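Local atomic coordinates of cellobiose 2-epimerase (Spirochaeta thermophila DSM 6192, PDB entry 5ZIG), a protein that probably catalyses the reversible C2 epimerisation of cellobiose to 4-O-beta-D-glucopyranosyl-D-mannose. Residues A61-L72 with F124-A135; Y87-Y95 with F102-G110. All blocks are in the same frame, centred on the assembly; numbering follows the deposited sequence.

How the interactions relate
Interaction 1 (61-72 with 124-135) packs two inner helices of the (alpha/alpha)6 barrel; interaction 2 (87-95 with 102-110) lies between their sequence positions, where the intervening helix 77-94 ends and the chain turns back toward helix 119-136. Their centres are 16 Å apart, and they share a packed boundary. The Tyr87 ring stacks on Tyr132, with Tyr87 CG 3.3 Å from Tyr132 CE2, while Ala125 CB meets Phe102 CD1 at 3.8 Å and Leu64 CD2 meets Leu90 CD2 at 4.0 Å. Interaction 1 also holds a 1,2-ethanediol at Tyr127, on the side of helices 191-208 and 384-402. In relatives the sugar site occupies the barrel's central cleft.

Interaction 1 (A61-L72 with F124-A135); sequences ARHLWTFSQAFL and FAVYALAAYHTA. With EDO (1,2-ethanediol), chain E.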
loop_
_atom_site.group_PDB
_atom_site.type_symbol
_atom_site.label_atom_id
_atom_site.label_comp_id
_atom_site.label_asym_id
_atom_site.label_seq_id
_atom_site.Cartn_x
_atom_site.Cartn_y
_atom_site.Cartn_z
ATOM N N ALA A 61 -5.215 -5.223 -9.115
ATOM C CA ALA A 61 -4.525 -3.958 -9.355
ATOM C C ALA A 61 -3.136 -3.951 -8.719
ATOM O O ALA A 61 -2.190 -3.387 -9.285
ATOM C CB ALA A 61 -5.365 -2.798 -8.826
ATOM N N ARG A 62 -2.991 -4.575 -7.550
ATOM C CA ARG A 62 -1.666 -4.700 -6.935
ATOM C C ARG A 62 -0.707 -5.475 -7.835
ATOM O O ARG A 62 0.448 -5.067 -8.011
ATOM C CB ARG A 62 -1.785 -5.353 -5.562
ATOM C CG ARG A 62 -2.334 -4.382 -4.516
ATOM C CD ARG A 62 -2.465 -5.004 -3.149
ATOM N NE ARG A 62 -2.975 -4.052 -2.161
ATOM C CZ ARG A 62 -3.170 -4.347 -0.874
ATOM N NH1 ARG A 62 -2.872 -5.557 -0.413
ATOM N NH2 ARG A 62 -3.626 -3.426 -0.039
ATOM N N HIS A 63 -1.176 -6.572 -8.445
ATOM C CA HIS A 63 -0.320 -7.310 -9.370
ATOM C C HIS A 63 0.005 -6.484 -10.606
ATOM O O HIS A 63 1.139 -6.523 -11.102
ATOM C CB HIS A 63 -0.970 -8.635 -9.762
ATOM C CG HIS A 63 -0.991 -9.643 -8.654
ATOM N ND1 HIS A 63 0.084 -9.850 -7.812
ATOM C CD2 HIS A 63 -1.970 -10.475 -8.224
ATOM C CE1 HIS A 63 -0.228 -10.783 -6.925
ATOM N NE2 HIS A 63 -1.465 -11.186 -7.162
ATOM N N LEU A 64 -0.976 -5.728 -11.120
ATOM C CA LEU A 64 -0.680 -4.806 -12.214
ATOM C C LEU A 64 0.409 -3.811 -11.818
ATOM O O LEU A 64 1.359 -3.582 -12.577
ATOM C CB LEU A 64 -1.939 -4.059 -12.654
ATOM C CG LEU A 64 -1.615 -3.090 -13.817
ATOM C CD1 LEU A 64 -0.919 -3.828 -14.964
ATOM C CD2 LEU A 64 -2.833 -2.286 -14.350
ATOM N N TRP A 65 0.270 -3.184 -10.644
ATOM C CA TRP A 65 1.279 -2.226 -10.202
ATOM C C TRP A 65 2.627 -2.917 -10.037
ATOM O O TRP A 65 3.645 -2.435 -10.540
ATOM C CB TRP A 65 0.854 -1.539 -8.895
ATOM C CG TRP A 65 1.851 -0.475 -8.404
ATOM C CD1 TRP A 65 1.819 0.871 -8.672
ATOM C CD2 TRP A 65 3.001 -0.685 -7.561
ATOM N NE1 TRP A 65 2.869 1.503 -8.052
ATOM C CE2 TRP A 65 3.607 0.572 -7.361
ATOM C CE3 TRP A 65 3.560 -1.811 -6.943
ATOM C CZ2 TRP A 65 4.764 0.732 -6.593
ATOM C CZ3 TRP A 65 4.719 -1.644 -6.173
ATOM C CH2 TRP A 65 5.293 -0.385 -6.001
ATOM N N THR A 66 2.637 -4.088 -9.400
ATOM C CA THR A 66 3.905 -4.759 -9.126
ATOM C C THR A 66 4.672 -5.054 -10.414
ATOM O O THR A 66 5.857 -4.720 -10.526
ATOM C CB THR A 66 3.660 -6.037 -8.325
ATOM O OG1 THR A 66 3.341 -5.695 -6.968
ATOM C CG2 THR A 66 4.898 -6.944 -8.341
ATOM N N PHE A 67 4.008 -5.628 -11.419
ATOM C CA PHE A 67 4.732 -6.048 -12.613
ATOM C C PHE A 67 5.067 -4.896 -13.549
ATOM O O PHE A 67 6.019 -5.010 -14.339
ATOM C CB PHE A 67 3.951 -7.136 -13.356
ATOM C CG PHE A 67 4.055 -8.478 -12.677
ATOM C CD1 PHE A 67 5.199 -9.239 -12.808
ATOM C CD2 PHE A 67 3.046 -8.935 -11.862
ATOM C CE1 PHE A 67 5.315 -10.457 -12.168
ATOM C CE2 PHE A 67 3.145 -10.154 -11.225
ATOM C CZ PHE A 67 4.273 -10.913 -11.368
ATOM N N SER A 68 4.310 -3.804 -13.488
ATOM C CA SER A 68 4.725 -2.577 -14.163
ATOM C C SER A 68 6.058 -2.066 -13.606
ATOM O O SER A 68 6.990 -1.763 -14.358
ATOM C CB SER A 68 3.637 -1.528 -13.996
ATOM O OG SER A 68 2.445 -1.923 -14.658
ATOM N N GLN A 69 6.148 -1.952 -12.281
ATOM C CA GLN A 69 7.342 -1.418 -11.631
ATOM C C GLN A 69 8.531 -2.342 -11.827
ATOM O O GLN A 69 9.667 -1.875 -11.978
ATOM C CB GLN A 69 7.067 -1.200 -10.143
ATOM C CG GLN A 69 5.909 -0.222 -9.892
ATOM C CD GLN A 69 6.293 1.210 -10.191
ATOM O OE1 GLN A 69 7.481 1.527 -10.312
ATOM N NE2 GLN A 69 5.292 2.090 -10.301
ATOM N N ALA A 70 8.283 -3.660 -11.844
ATOM C CA ALA A 70 9.366 -4.619 -12.040
ATOM C C ALA A 70 9.908 -4.557 -13.461
ATOM O O ALA A 70 11.118 -4.679 -13.670
ATOM C CB ALA A 70 8.891 -6.031 -11.702
ATOM N N PHE A 71 9.034 -4.356 -14.456
ATOM C CA PHE A 71 9.518 -4.190 -15.827
ATOM C C PHE A 71 10.302 -2.889 -15.983
ATOM O O PHE A 71 11.257 -2.821 -16.769
ATOM C CB PHE A 71 8.353 -4.239 -16.819
ATOM C CG PHE A 71 8.771 -4.084 -18.263
ATOM C CD1 PHE A 71 9.418 -5.111 -18.936
ATOM C CD2 PHE A 71 8.526 -2.893 -18.944
ATOM C CE1 PHE A 71 9.804 -4.963 -20.273
ATOM C CE2 PHE A 71 8.901 -2.746 -20.276
ATOM C CZ PHE A 71 9.537 -3.780 -20.937
ATOM N N LEU A 72 9.897 -1.842 -15.255
ATOM C CA LEU A 72 10.640 -0.587 -15.259
ATOM C C LEU A 72 12.012 -0.749 -14.590
ATOM O O LEU A 72 13.014 -0.229 -15.088
ATOM C CB LEU A 72 9.815 0.491 -14.558
ATOM C CG LEU A 72 8.680 1.153 -15.345
ATOM C CD1 LEU A 72 7.618 1.733 -14.404
ATOM C CD2 LEU A 72 9.225 2.225 -16.311
ATOM N N PHE A 124 -6.649 2.097 -5.851
ATOM C CA PHE A 124 -5.593 1.192 -6.296
ATOM C C PHE A 124 -5.596 1.013 -7.809
ATOM O O PHE A 124 -4.534 0.891 -8.417
ATOM C CB PHE A 124 -5.721 -0.173 -5.603
ATOM C CG PHE A 124 -4.805 -0.330 -4.427
ATOM C CD1 PHE A 124 -3.461 -0.617 -4.612
ATOM C CD2 PHE A 124 -5.271 -0.120 -3.141
ATOM C CE1 PHE A 124 -2.583 -0.726 -3.513
ATOM C CE2 PHE A 124 -4.411 -0.211 -2.045
ATOM C CZ PHE A 124 -3.060 -0.528 -2.235
ATOM N N ALA A 125 -6.773 1.016 -8.441
ATOM C CA ALA A 125 -6.811 0.916 -9.894
ATOM C C ALA A 125 -6.117 2.113 -10.529
ATOM O O ALA A 125 -5.346 1.965 -11.479
ATOM C CB ALA A 125 -8.262 0.804 -10.397
ATOM N N VAL A 126 -6.398 3.314 -10.032
ATOM C CA VAL A 126 -5.727 4.490 -10.575
ATOM C C VAL A 126 -4.216 4.348 -10.395
ATOM O O VAL A 126 -3.448 4.434 -11.362
ATOM C CB VAL A 126 -6.279 5.769 -9.919
ATOM C CG1 VAL A 126 -5.328 6.982 -10.152
ATOM C CG2 VAL A 126 -7.695 6.056 -10.427
ATOM N N TYR A 127 -3.793 4.053 -9.160
ATOM C CA TYR A 127 -2.381 3.797 -8.825
ATOM C C TYR A 127 -1.729 2.831 -9.811
ATOM O O TYR A 127 -0.691 3.135 -10.406
ATOM C CB TYR A 127 -2.319 3.243 -7.395
ATOM C CG TYR A 127 -0.948 3.031 -6.755
ATOM C CD1 TYR A 127 -0.022 4.064 -6.647
ATOM C CD2 TYR A 127 -0.615 1.787 -6.193
ATOM C CE1 TYR A 127 1.252 3.848 -6.001
ATOM C CE2 TYR A 127 0.593 1.575 -5.561
ATOM C CZ TYR A 127 1.529 2.601 -5.466
ATOM O OH TYR A 127 2.745 2.339 -4.850
ATOM N N ALA A 128 -2.363 1.681 -10.040
ATOM C CA ALA A 128 -1.789 0.655 -10.897
ATOM C C ALA A 128 -1.862 1.007 -12.376
ATOM O O ALA A 128 -0.983 0.594 -13.146
ATOM C CB ALA A 128 -2.484 -0.685 -10.660
ATOM N N LEU A 129 -2.907 1.724 -12.808
ATOM C CA LEU A 129 -3.011 2.078 -14.221
ATOM C C LEU A 129 -1.976 3.115 -14.614
ATOM O O LEU A 129 -1.483 3.101 -15.748
ATOM C CB LEU A 129 -4.411 2.605 -14.535
ATOM C CG LEU A 129 -5.511 1.554 -14.669
ATOM C CD1 LEU A 129 -6.854 2.160 -14.264
ATOM C CD2 LEU A 129 -5.565 1.021 -16.089
ATOM N N ALA A 130 -1.657 4.031 -13.699
ATOM C CA ALA A 130 -0.594 4.993 -13.943
ATOM C C ALA A 130 0.751 4.286 -14.071
ATOM O O ALA A 130 1.527 4.572 -14.991
ATOM C CB ALA A 130 -0.570 6.030 -12.815
ATOM N N ALA A 131 1.015 3.322 -13.183
ATOM C CA ALA A 131 2.238 2.538 -13.288
ATOM C C ALA A 131 2.293 1.796 -14.613
ATOM O O ALA A 131 3.335 1.779 -15.280
ATOM C CB ALA A 131 2.327 1.569 -12.112
ATOM N N TYR A 132 1.164 1.198 -15.022
ATOM C CA TYR A 132 1.131 0.448 -16.271
ATOM C C TYR A 132 1.400 1.354 -17.458
ATOM O O TYR A 132 2.107 0.971 -18.397
ATOM C CB TYR A 132 -0.219 -0.250 -16.442
ATOM C CG TYR A 132 -0.246 -1.141 -17.663
ATOM C CD1 TYR A 132 0.669 -2.162 -17.782
ATOM C CD2 TYR A 132 -1.141 -0.933 -18.716
ATOM C CE1 TYR A 132 0.705 -2.967 -18.872
ATOM C CE2 TYR A 132 -1.122 -1.773 -19.844
ATOM C CZ TYR A 132 -0.182 -2.792 -19.895
ATOM O OH TYR A 132 -0.079 -3.674 -20.950
ATOM N N HIS A 133 0.820 2.550 -17.447
ATOM C CA HIS A 133 1.046 3.493 -18.537
ATOM C C HIS A 133 2.534 3.807 -18.682
ATOM O O HIS A 133 3.101 3.695 -19.779
ATOM C CB HIS A 133 0.228 4.762 -18.298
ATOM C CG HIS A 133 0.595 5.888 -19.207
ATOM N ND1 HIS A 133 0.113 5.983 -20.493
ATOM C CD2 HIS A 133 1.406 6.955 -19.027
ATOM C CE1 HIS A 133 0.609 7.067 -21.065
ATOM N NE2 HIS A 133 1.389 7.679 -20.195
ATOM N N THR A 134 3.192 4.145 -17.566
ATOM C CA THR A 134 4.634 4.387 -17.571
ATOM C C THR A 134 5.408 3.188 -18.113
ATOM O O THR A 134 6.309 3.345 -18.944
ATOM C CB THR A 134 5.118 4.730 -16.152
ATOM O OG1 THR A 134 4.404 5.868 -15.660
ATOM C CG2 THR A 134 6.607 5.075 -16.154
ATOM N N ALA A 135 5.072 1.976 -17.672
ATOM C CA ALA A 135 5.898 0.833 -18.052
ATOM C C ALA A 135 5.624 0.355 -19.474
ATOM O O ALA A 135 6.539 -0.150 -20.137
ATOM C CB ALA A 135 5.701 -0.318 -17.066
HETATM C C1 EDO E . 5.943 4.761 -4.321
HETATM O O1 EDO E . 5.411 4.401 -5.601
HETATM C C2 EDO E . 4.822 5.324 -3.461
HETATM O O2 EDO E . 3.600 4.737 -3.917
#
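Trp65 and Tyr127 form the aromatic part of the contact, an offset stack with the indole five-membered ring and the phenol ring 3.9 Å apart between centroids and their planes at 13°. CG stands anti to the backbone N in both residues (chi1 -178° in Trp65), which lays the rings face to face, Trp65 NE1 over the phenol ring toward its rim. Gln69 CG covers the opposite indole face, so the tryptophan is sandwiched. Beyond the stack, Tyr127 OH hydrogen-bonds O2 of a 1,2-ethanediol at 2.7 Å, probably a molecule from the crystallisation liquor. At the N-terminal end of the pair, the extended Arg62 side chain carries NE over a face of the Phe124 ring, 3.5 Å from Phe124 CZ, with the guanidinium steeply inclined to that ring. The Phe124 ring stacks with His196.

These are neighbouring inner helices of an (alpha/alpha)6 barrel, the fold of the N-acylglucosamine 2-epimerase family; the axes of 61-72 and 124-135 come within 8.0 Å at an angle of 26°. Alanines make this closeness possible. Ala128 CB sits tightly against Ala61 O at 3.0 Å and also touches the CB atoms of Ala61, Leu64 and Trp65, while Ala131 CB touches both Trp65 CD1 and Gln69 NE2. Farther along, Ala135 CB lies 3.3 Å from Ser68 O and packs on Leu72 CG. Leu64 adds an apolar contact, CD1 lying 3.6 Å from Tyr132 CD1 as the two side chains cross at about a right angle.

No hydrogen bond spans the helices. Ser68 OG approaches the edge of the Tyr132 ring but bonds within its own helix, to Leu64 O at 2.9 Å; this carbonyl also accepts from Ser68 N, which arrives from the other face of its plane.

Interaction 2 (Y87-Y95 with F102-G110); sequences YRFLTHALY and FFWSVHPDG
Phe89 lies against the strand and turn that follow its own helix, its CZ 3.7 Å from Val106 CG2 and within packing distance of Pro108 O. The contact folds the C-terminal end of helix 77-94, a helix of the (alpha/alpha)6 barrel, onto the connection leading to inner helix 119-136; Val106 belongs to a small two-stranded antiparallel sheet with strand 55-56. Leu90, the next residue, sets CD1 on Phe102 CD2 at 3.7 Å, and its carbonyl O meets the edge of the same ring, 3.5 Å from Phe102 CE2. The helix then widens into a pi-type turn before ending. Ala93 CB rests over the centre of the Phe89 ring and touches Gly110 CA at 3.6 Å. Gly110 closes the type I turn begun at His107; a CB there would collide with Ala93 CB. Leu94 reaches Val106 CG1 through CD2, while Leu94 O accepts Phe103 N at 2.7 Å, the donor lying nearly along the C=O axis. Tyr95 and Phe102 form a single beta bridge beside this bond. With CG anti to its carbonyl carbon (chi1 -63°), Phe102 turns its ring back to Leu90 and Tyr95 and also packs against Leu57, Ala125, Leu129 and Thr148, joining this end of helix 77-94 to three further helices; with an alanine here the ring is gone, which is likely to open a gap among them and leave Leu90 and Tyr95 without their packing partner. Tyr95 OH turns to Glu147 for a hydrogen bond, whereas its ring meets Phe102 obliquely, planes at 52°, with Tyr95 CD1 over one face of that ring, 3.7 Å from Phe102 CE2.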
loop_
_atom_site.group_PDB
_atom_site.type_symbol
_atom_site.label_atom_id
_atom_site.label_comp_id
_atom_site.label_asym_id
_atom_site.label_seq_id
_atom_site.Cartn_x
_atom_site.Cartn_y
_atom_site.Cartn_z
ATOM N N TYR A 87 -3.549 -6.335 -16.653
ATOM C CA TYR A 87 -4.244 -5.166 -17.187
ATOM C C TYR A 87 -5.510 -5.578 -17.938
ATOM O O TYR A 87 -6.586 -5.028 -17.694
ATOM C CB TYR A 87 -3.306 -4.375 -18.093
ATOM C CG TYR A 87 -3.959 -3.219 -18.824
ATOM C CD1 TYR A 87 -4.315 -2.052 -18.159
ATOM C CD2 TYR A 87 -4.216 -3.305 -20.182
ATOM C CE1 TYR A 87 -4.891 -1.013 -18.827
ATOM C CE2 TYR A 87 -4.809 -2.273 -20.863
ATOM C CZ TYR A 87 -5.143 -1.130 -20.184
ATOM O OH TYR A 87 -5.730 -0.102 -20.879
ATOM N N ARG A 88 -5.388 -6.542 -18.857
ATOM C CA ARG A 88 -6.541 -7.010 -19.621
ATOM C C ARG A 88 -7.658 -7.496 -18.703
ATOM O O ARG A 88 -8.840 -7.224 -18.955
ATOM C CB ARG A 88 -6.119 -8.127 -20.578
ATOM C CG ARG A 88 -5.177 -7.680 -21.688
ATOM C CD ARG A 88 -4.913 -8.812 -22.680
ATOM N NE ARG A 88 -4.250 -9.949 -22.045
ATOM C CZ ARG A 88 -2.936 -10.154 -22.063
ATOM N NH1 ARG A 88 -2.142 -9.301 -22.687
ATOM N NH2 ARG A 88 -2.417 -11.210 -21.456
ATOM N N PHE A 89 -7.305 -8.216 -17.633
ATOM C CA PHE A 89 -8.315 -8.690 -16.692
ATOM C C PHE A 89 -8.916 -7.544 -15.898
ATOM O O PHE A 89 -10.114 -7.560 -15.587
ATOM C CB PHE A 89 -7.735 -9.730 -15.736
ATOM C CG PHE A 89 -8.792 -10.529 -15.014
ATOM C CD1 PHE A 89 -9.463 -11.560 -15.658
ATOM C CD2 PHE A 89 -9.127 -10.234 -13.702
ATOM C CE1 PHE A 89 -10.462 -12.297 -14.999
ATOM C CE2 PHE A 89 -10.113 -10.954 -13.032
ATOM C CZ PHE A 89 -10.793 -11.989 -13.690
ATOM N N LEU A 90 -8.094 -6.553 -15.549
ATOM C CA LEU A 90 -8.608 -5.369 -14.879
ATOM C C LEU A 90 -9.608 -4.624 -15.755
ATOM O O LEU A 90 -10.631 -4.133 -15.266
ATOM C CB LEU A 90 -7.458 -4.445 -14.499
ATOM C CG LEU A 90 -7.921 -3.160 -13.839
ATOM C CD1 LEU A 90 -8.530 -3.462 -12.476
ATOM C CD2 LEU A 90 -6.744 -2.160 -13.763
ATOM N N THR A 91 -9.339 -4.527 -17.049
ATOM C CA THR A 91 -10.141 -3.641 -17.871
ATOM C C THR A 91 -11.250 -4.343 -18.635
ATOM O O THR A 91 -12.107 -3.654 -19.187
ATOM C CB THR A 91 -9.255 -2.867 -18.855
ATOM O OG1 THR A 91 -8.512 -3.777 -19.671
ATOM C CG2 THR A 91 -8.323 -1.959 -18.094
ATOM N N HIS A 92 -11.264 -5.679 -18.672
ATOM C CA HIS A 92 -12.310 -6.437 -19.332
ATOM C C HIS A 92 -13.221 -7.179 -18.369
ATOM O O HIS A 92 -14.335 -7.540 -18.760
ATOM C CB HIS A 92 -11.714 -7.469 -20.300
ATOM C CG HIS A 92 -10.992 -6.871 -21.463
ATOM N ND1 HIS A 92 -9.998 -5.925 -21.318
ATOM C CD2 HIS A 92 -11.106 -7.096 -22.793
ATOM C CE1 HIS A 92 -9.539 -5.587 -22.510
ATOM N NE2 HIS A 92 -10.194 -6.284 -23.421
ATOM N N ALA A 93 -12.770 -7.448 -17.142
ATOM C CA ALA A 93 -13.597 -8.104 -16.139
ATOM C C ALA A 93 -13.984 -7.165 -15.003
ATOM O O ALA A 93 -15.180 -6.964 -14.751
ATOM C CB ALA A 93 -12.885 -9.351 -15.591
ATOM N N LEU A 94 -13.004 -6.549 -14.324
ATOM C CA LEU A 94 -13.325 -5.713 -13.168
ATOM C C LEU A 94 -13.919 -4.356 -13.557
ATOM O O LEU A 94 -14.601 -3.718 -12.739
ATOM C CB LEU A 94 -12.068 -5.538 -12.309
ATOM C CG LEU A 94 -11.694 -6.858 -11.607
ATOM C CD1 LEU A 94 -10.174 -7.000 -11.398
ATOM C CD2 LEU A 94 -12.465 -7.048 -10.279
ATOM N N TYR A 95 -13.678 -3.906 -14.781
ATOM C CA TYR A 95 -14.202 -2.628 -15.234
ATOM C C TYR A 95 -15.716 -2.706 -15.493
ATOM O O TYR A 95 -16.205 -3.638 -16.137
ATOM C CB TYR A 95 -13.447 -2.212 -16.497
ATOM C CG TYR A 95 -13.787 -0.841 -17.017
ATOM C CD1 TYR A 95 -13.619 0.278 -16.227
ATOM C CD2 TYR A 95 -14.284 -0.675 -18.308
ATOM C CE1 TYR A 95 -13.939 1.549 -16.712
ATOM C CE2 TYR A 95 -14.602 0.566 -18.799
ATOM C CZ TYR A 95 -14.426 1.680 -18.007
ATOM O OH TYR A 95 -14.748 2.918 -18.516
ATOM N N PHE A 102 -14.604 0.506 -11.207
ATOM C CA PHE A 102 -14.258 -0.907 -11.167
ATOM C C PHE A 102 -15.059 -1.619 -10.086
ATOM O O PHE A 102 -15.217 -1.100 -8.974
ATOM C CB PHE A 102 -12.728 -1.089 -10.943
ATOM C CG PHE A 102 -11.898 -0.518 -12.067
ATOM C CD1 PHE A 102 -11.614 0.837 -12.112
ATOM C CD2 PHE A 102 -11.477 -1.313 -13.107
ATOM C CE1 PHE A 102 -10.906 1.369 -13.157
ATOM C CE2 PHE A 102 -10.785 -0.780 -14.156
ATOM C CZ PHE A 102 -10.491 0.566 -14.176
ATOM N N PHE A 103 -15.586 -2.796 -10.437
ATOM C CA PHE A 103 -16.229 -3.669 -9.460
ATOM C C PHE A 103 -15.244 -4.132 -8.383
ATOM O O PHE A 103 -14.040 -4.251 -8.616
ATOM C CB PHE A 103 -16.807 -4.913 -10.144
ATOM C CG PHE A 103 -17.808 -4.626 -11.206
ATOM C CD1 PHE A 103 -18.990 -3.970 -10.903
ATOM C CD2 PHE A 103 -17.593 -5.050 -12.510
ATOM C CE1 PHE A 103 -19.924 -3.721 -11.896
ATOM C CE2 PHE A 103 -18.525 -4.804 -13.503
ATOM C CZ PHE A 103 -19.685 -4.143 -13.196
ATOM N N TRP A 104 -15.787 -4.453 -7.206
ATOM C CA TRP A 104 -14.993 -4.916 -6.071
ATOM C C TRP A 104 -14.421 -6.319 -6.303
ATOM O O TRP A 104 -13.263 -6.592 -5.952
ATOM C CB TRP A 104 -15.866 -4.885 -4.807
ATOM C CG TRP A 104 -15.180 -5.374 -3.598
ATOM C CD1 TRP A 104 -15.514 -6.475 -2.869
ATOM C CD2 TRP A 104 -14.080 -4.758 -2.924
ATOM N NE1 TRP A 104 -14.658 -6.610 -1.806
ATOM C CE2 TRP A 104 -13.775 -5.567 -1.811
ATOM C CE3 TRP A 104 -13.295 -3.617 -3.176
ATOM C CZ2 TRP A 104 -12.723 -5.286 -0.941
ATOM C CZ3 TRP A 104 -12.255 -3.326 -2.300
ATOM C CH2 TRP A 104 -11.973 -4.178 -1.191
ATOM N N SER A 105 -15.215 -7.211 -6.886
ATOM C CA SER A 105 -14.715 -8.557 -7.124
ATOM C C SER A 105 -15.506 -9.150 -8.274
ATOM O O SER A 105 -16.634 -8.737 -8.549
ATOM C CB SER A 105 -14.841 -9.444 -5.885
ATOM O OG SER A 105 -16.181 -9.473 -5.419
ATOM N N VAL A 106 -14.893 -10.118 -8.948
ATOM C CA VAL A 106 -15.566 -10.881 -9.979
ATOM C C VAL A 106 -15.284 -12.355 -9.754
ATOM O O VAL A 106 -14.405 -12.735 -8.979
ATOM C CB VAL A 106 -15.176 -10.434 -11.408
ATOM C CG1 VAL A 106 -15.343 -8.902 -11.589
ATOM C CG2 VAL A 106 -13.755 -10.855 -11.735
ATOM N N HIS A 107 -16.046 -13.181 -10.467
ATOM C CA HIS A 107 -15.840 -14.616 -10.468
ATOM C C HIS A 107 -14.581 -14.970 -11.247
ATOM O O HIS A 107 -14.085 -14.158 -12.033
ATOM C CB HIS A 107 -17.047 -15.309 -11.088
ATOM C CG HIS A 107 -18.279 -15.216 -10.245
ATOM N ND1 HIS A 107 -18.610 -16.170 -9.309
ATOM C CD2 HIS A 107 -19.248 -14.270 -10.178
ATOM C CE1 HIS A 107 -19.743 -15.828 -8.715
ATOM N NE2 HIS A 107 -20.146 -14.675 -9.220
ATOM N N PRO A 108 -14.022 -16.188 -11.020
ATOM C CA PRO A 108 -12.889 -16.655 -11.836
ATOM C C PRO A 108 -12.948 -16.231 -13.303
ATOM O O PRO A 108 -11.975 -15.644 -13.800
ATOM C CB PRO A 108 -12.962 -18.179 -11.675
ATOM C CG PRO A 108 -13.511 -18.358 -10.235
ATOM C CD PRO A 108 -14.295 -17.097 -9.887
ATOM N N ASP A 109 -14.081 -16.472 -13.990
ATOM C CA ASP A 109 -14.212 -16.124 -15.407
ATOM C C ASP A 109 -14.434 -14.637 -15.645
ATOM O O ASP A 109 -14.532 -14.216 -16.803
ATOM C CB ASP A 109 -15.342 -16.942 -16.068
ATOM C CG ASP A 109 -16.760 -16.563 -15.588
ATOM O OD1 ASP A 109 -16.960 -15.651 -14.752
ATOM O OD2 ASP A 109 -17.703 -17.237 -16.055
ATOM N N GLY A 110 -14.497 -13.823 -14.598
ATOM C CA GLY A 110 -14.661 -12.399 -14.777
ATOM C C GLY A 110 -16.082 -11.887 -14.664
ATOM O O GLY A 110 -16.287 -10.672 -14.747
#